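Local atomic coordinates of putative hydrolase (Agrobacterium vitis, PDB entry 3LLC), a protein that probably hydrolyses acyl esters and thioesters, as an alpha/beta hydrolase apparently related to the acyl-protein thioesterase ABHD10. Residues P145-T150 / Y222-K227; S176-E181 / D217-Y222. All blocks are in the same frame, centred on the assembly; numbering follows the deposited sequence. Where two conformers were deposited one is given.

Contact 1. Residues P145-T150 / Y222-K227; sequences PAPDFT and YQHALK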
# COMPACT_ATOMS: atom_id res chain seq x y z
N PRO A 145 -3.39 7.61 -2.12
CA PRO A 145 -3.95 6.28 -2.04
C PRO A 145 -4.95 5.96 -3.15
O PRO A 145 -5.70 6.83 -3.58
CB PRO A 145 -4.66 6.29 -0.67
CG PRO A 145 -5.02 7.73 -0.49
CD PRO A 145 -3.82 8.47 -1.01
N ALA A 146 -4.99 4.68 -3.55
CA ALA A 146 -5.80 4.25 -4.71
C ALA A 146 -6.79 3.14 -4.35
O ALA A 146 -6.88 2.11 -5.05
CB ALA A 146 -4.84 3.80 -5.88
N PRO A 147 -7.61 3.36 -3.30
CA PRO A 147 -8.66 2.35 -3.02
C PRO A 147 -9.59 2.16 -4.20
O PRO A 147 -9.95 3.13 -4.87
CB PRO A 147 -9.43 2.97 -1.82
CG PRO A 147 -9.19 4.47 -1.94
CD PRO A 147 -7.73 4.54 -2.44
N ASP A 148 -10.03 0.92 -4.43
CA ASP A 148 -11.04 0.59 -5.42
C ASP A 148 -10.67 1.11 -6.82
O ASP A 148 -11.55 1.43 -7.60
CB ASP A 148 -12.42 1.14 -5.02
CG ASP A 148 -12.83 0.71 -3.59
OD1 ASP A 148 -12.16 -0.22 -3.04
OD2 ASP A 148 -13.81 1.30 -3.06
N PHE A 149 -9.37 1.13 -7.13
CA PHE A 149 -8.95 1.70 -8.42
C PHE A 149 -9.51 0.93 -9.61
O PHE A 149 -9.79 1.53 -10.67
CB PHE A 149 -7.42 1.97 -8.50
CG PHE A 149 -6.55 0.75 -8.73
CD1 PHE A 149 -6.47 0.13 -9.96
CD2 PHE A 149 -5.70 0.29 -7.71
CE1 PHE A 149 -5.62 -0.96 -10.14
CE2 PHE A 149 -4.86 -0.80 -7.91
CZ PHE A 149 -4.81 -1.41 -9.11
N THR A 150 -9.68 -0.39 -9.48
CA THR A 150 -10.16 -1.20 -10.61
C THR A 150 -11.59 -0.81 -11.00
O THR A 150 -11.87 -0.60 -12.17
CB THR A 150 -10.05 -2.73 -10.33
OG1 THR A 150 -10.84 -3.05 -9.17
CG2 THR A 150 -8.59 -3.14 -10.11
N TYR A 222 -7.18 14.06 -7.42
CA TYR A 222 -7.25 14.46 -6.00
C TYR A 222 -8.68 14.28 -5.45
O TYR A 222 -8.86 14.09 -4.25
CB TYR A 222 -6.74 15.90 -5.80
CG TYR A 222 -7.69 16.96 -6.26
CD1 TYR A 222 -8.68 17.47 -5.41
CD2 TYR A 222 -7.60 17.50 -7.56
CE1 TYR A 222 -9.57 18.42 -5.85
CE2 TYR A 222 -8.50 18.46 -7.99
CZ TYR A 222 -9.47 18.93 -7.13
OH TYR A 222 -10.36 19.88 -7.55
N GLN A 223 -9.69 14.38 -6.33
CA GLN A 223 -11.11 14.15 -5.94
C GLN A 223 -11.32 12.75 -5.32
O GLN A 223 -12.26 12.53 -4.51
CB GLN A 223 -12.04 14.34 -7.15
CG GLN A 223 -12.10 15.78 -7.73
CD GLN A 223 -11.07 16.08 -8.86
OE1 GLN A 223 -10.02 15.42 -8.98
NE2 GLN A 223 -11.37 17.12 -9.64
N HIS A 224 -10.46 11.79 -5.71
CA HIS A 224 -10.51 10.42 -5.15
C HIS A 224 -10.17 10.44 -3.65
O HIS A 224 -10.75 9.65 -2.86
CB HIS A 224 -9.56 9.50 -5.91
CG HIS A 224 -9.88 8.04 -5.79
ND1 HIS A 224 -11.06 7.50 -6.27
CD2 HIS A 224 -9.15 7.01 -5.29
CE1 HIS A 224 -11.05 6.19 -6.04
NE2 HIS A 224 -9.90 5.87 -5.45
N ALA A 225 -9.25 11.32 -3.23
CA ALA A 225 -8.88 11.48 -1.82
C ALA A 225 -10.04 12.09 -1.01
O ALA A 225 -10.30 11.68 0.12
CB ALA A 225 -7.57 12.33 -1.64
N LEU A 226 -10.74 13.07 -1.60
CA LEU A 226 -11.95 13.65 -0.99
C LEU A 226 -13.04 12.59 -0.85
O LEU A 226 -13.73 12.55 0.17
CB LEU A 226 -12.44 14.87 -1.80
CG LEU A 226 -11.57 16.14 -1.65
CD1 LEU A 226 -11.95 17.18 -2.75
CD2 LEU A 226 -11.69 16.77 -0.24
N LYS A 227 -13.19 11.72 -1.86
CA LYS A 227 -14.14 10.58 -1.77
C LYS A 227 -13.76 9.63 -0.59
O LYS A 227 -14.63 9.24 0.21
CB LYS A 227 -14.17 9.79 -3.08
CG LYS A 227 -15.19 8.64 -3.09
CD LYS A 227 -15.20 7.87 -4.46
CE LYS A 227 -16.23 6.74 -4.49
NZ LYS A 227 -16.38 6.18 -5.86
O HOH W 1 -8.39 7.85 -2.08

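Contact 2. Residues S176-E181 / D217-Y222; sequences SEYSPE and DPDVPY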
# COMPACT_ATOMS: atom_id res chain seq x y z
N SER A 176 2.77 3.54 -20.34
CA SER A 176 3.20 4.12 -19.06
C SER A 176 4.10 5.32 -19.24
O SER A 176 5.15 5.22 -19.90
CB SER A 176 3.95 3.09 -18.21
OG SER A 176 4.26 3.64 -16.92
N GLU A 177 3.70 6.45 -18.64
CA GLU A 177 4.51 7.68 -18.54
C GLU A 177 5.90 7.36 -17.97
O GLU A 177 6.92 7.93 -18.39
CB GLU A 177 3.79 8.68 -17.61
CG GLU A 177 4.57 9.94 -17.21
CD GLU A 177 3.70 10.96 -16.46
OE1 GLU A 177 2.51 10.67 -16.22
OE2 GLU A 177 4.21 12.05 -16.12
N TYR A 178 5.91 6.46 -16.99
CA TYR A 178 7.09 6.17 -16.18
C TYR A 178 7.96 4.97 -16.63
O TYR A 178 8.76 4.50 -15.83
CB TYR A 178 6.68 5.94 -14.70
CG TYR A 178 5.57 6.87 -14.21
CD1 TYR A 178 5.86 8.19 -13.84
CD2 TYR A 178 4.25 6.43 -14.12
CE1 TYR A 178 4.85 9.05 -13.40
CE2 TYR A 178 3.23 7.28 -13.68
CZ TYR A 178 3.54 8.59 -13.31
OH TYR A 178 2.54 9.44 -12.90
N SER A 179 7.80 4.46 -17.87
CA SER A 179 8.69 3.37 -18.37
C SER A 179 8.39 2.87 -19.79
O SER A 179 7.26 2.99 -20.25
CB SER A 179 8.70 2.15 -17.42
OG SER A 179 7.40 1.70 -17.10
N PRO A 180 9.40 2.28 -20.48
CA PRO A 180 9.19 1.71 -21.83
C PRO A 180 8.37 0.40 -21.84
O PRO A 180 7.86 0.00 -22.90
CB PRO A 180 10.62 1.47 -22.36
CG PRO A 180 11.49 1.36 -21.14
CD PRO A 180 10.76 1.99 -19.96
N GLU A 181 8.29 -0.26 -20.68
CA GLU A 181 7.39 -1.40 -20.46
C GLU A 181 5.99 -0.88 -20.08
O GLU A 181 5.82 -0.28 -19.02
CB GLU A 181 7.94 -2.29 -19.33
CG GLU A 181 7.05 -3.47 -18.92
N ASP A 217 -1.88 15.31 -9.95
CA ASP A 217 -1.69 13.84 -10.06
C ASP A 217 -2.55 13.34 -11.24
O ASP A 217 -3.79 13.43 -11.19
CB ASP A 217 -2.11 13.20 -8.71
CG ASP A 217 -1.87 11.70 -8.65
OD1 ASP A 217 -1.90 11.04 -9.73
OD2 ASP A 217 -1.70 11.15 -7.53
N PRO A 218 -1.90 12.89 -12.36
CA PRO A 218 -2.67 12.43 -13.51
C PRO A 218 -3.17 10.97 -13.42
O PRO A 218 -3.90 10.56 -14.30
CB PRO A 218 -1.67 12.58 -14.69
CG PRO A 218 -0.36 12.22 -14.03
CD PRO A 218 -0.46 12.68 -12.57
N ASP A 219 -2.81 10.24 -12.36
CA ASP A 219 -3.15 8.82 -12.20
C ASP A 219 -4.27 8.59 -11.17
O ASP A 219 -5.25 7.93 -11.47
CB ASP A 219 -1.93 8.04 -11.74
CG ASP A 219 -0.76 8.14 -12.74
OD1 ASP A 219 -1.01 8.28 -13.96
OD2 ASP A 219 0.39 8.13 -12.29
N VAL A 220 -4.10 9.17 -9.98
CA VAL A 220 -5.16 9.20 -8.95
C VAL A 220 -5.65 10.67 -8.78
O VAL A 220 -4.95 11.47 -8.21
CB VAL A 220 -4.65 8.64 -7.60
CG1 VAL A 220 -5.74 8.76 -6.50
CG2 VAL A 220 -4.22 7.16 -7.75
N PRO A 221 -6.83 11.03 -9.33
CA PRO A 221 -7.33 12.41 -9.23
C PRO A 221 -7.48 12.81 -7.76
O PRO A 221 -7.86 11.96 -6.97
CB PRO A 221 -8.72 12.36 -9.89
CG PRO A 221 -8.89 11.01 -10.44
CD PRO A 221 -7.78 10.13 -9.99
N TYR A 222 -7.18 14.06 -7.42
CA TYR A 222 -7.25 14.46 -6.00
C TYR A 222 -8.68 14.28 -5.45
O TYR A 222 -8.86 14.09 -4.25
CB TYR A 222 -6.74 15.90 -5.80
CG TYR A 222 -7.69 16.96 -6.26
CD1 TYR A 222 -8.68 17.47 -5.41
CD2 TYR A 222 -7.60 17.50 -7.56
CE1 TYR A 222 -9.57 18.42 -5.85
CE2 TYR A 222 -8.50 18.46 -7.99
CZ TYR A 222 -9.47 18.93 -7.13
OH TYR A 222 -10.36 19.88 -7.55
O HOH W 2 0.52 8.87 -15.98

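Contact 1. Residues P145-T150 / Y222-K227
The imidazole of His224 meets the turn at Pro147 with its edge: Pro147 O lies beside NE2 and Pro145 O beside CD2, both near the ring plane. The contact belongs to the alpha/beta hydrolase fold. Residues 145-150 follow strand 136-143 and lead into helix 149-154, while residues 222-227 lie on helix 222-230, which comes after the next strand of the sheet, 209-214.

The one direct hydrogen bond across the contact runs from His224 NE2 to Pro147 O at 2.8 Å. The acceptor sits only 3° out of the imidazole plane, and the N-H...O angle is 153°. NE2 also lies in the plane of the carbonyl group. The bond is moderately straight, and its in-plane acceptor favours this rotation of the imidazole. His224 reaches across because its CG is anti to the backbone N (chi1 -159°). Pro147 CG comes from above the imidazole plane, beyond the NE2 rim, and lies 3.8 Å from His224 NE2. Met199, Asp152 and Leu153 also touch the histidine side chain.

Ala146 to Phe149 form a type II beta turn, with a weak bond from Phe149 N to Ala146 O. The Phe149 ring has Ala146 O in plane at its edge. The Asp148 carboxylate accepts from Val198 N and Met199 N. The Ala146 backbone is hydrogen-bonded to that of Ser114, the probable nucleophile of a GxSxG elbow, so the turn that His224 holds borders the likely active site.

A water lies 3.2 Å from Pro145 O and, by a weak bond, 3.1 Å from His224 O.

Contact 2. Residues S176-E181 / D217-Y222
Glu177 and Tyr178 are the middle residues of a type I beta turn from Ser176 to Ser179, and the nearest backbone approach is Glu177 CA to Pro218 CA at 10.0 Å. The direct contacts are made by side chains. Tyr178 OH donates to Asp219 OD2 at 2.6 Å. The oxygen lies in plane at the edge of the phenol ring. The hydroxyl meets OD2 on its syn side, 26° out of the carboxylate plane, and ring and carboxylate are turned 78° against each other.

Glu177 has two conformers, so its part is doubtful. In the one modelled here, OE1 comes to 3.9 Å from Pro218 CG and shares a water with Asp219 OD1.

Asp217 OD1 accepts from Asp219 N, closing an Asx turn, and from Val220 N, three residues on, which makes an Asx motif. Asp219 N comes nearly along the C-O axis, Val220 N from above the carboxylate plane. The residue that takes the tyrosine bond is thus itself positioned by Asp217. Asp217 OD2 accepts from His247 ND1, consistent with a Ser-His-Asp triad completed by Ser114.

This surface contact joins the hairpin loop between strands 171-174 and 183-186 to the loop between strand 209-214 and helix 222-230.

The centres of the two contacts are 14 Å apart. Along the chain, residues 145-150 come first, then 176-181, 217-222 and 222-227, so contact 2 is nested inside contact 1. They share Tyr222 and touch where Val220 CG1 packs on Pro145 O and Val220 CG2 on Ala146 CB. Contact 1 is buried at the C-terminal ends of the adjacent inner strands 136-143 and 209-214. Contact 2 lies at the surface and reaches the separate two-stranded hairpin. Residues 217-222, after strand 209-214, therefore meet the hairpin loop through Asp219 and residues 145-146 through Val220. Both contacts border the likely active site.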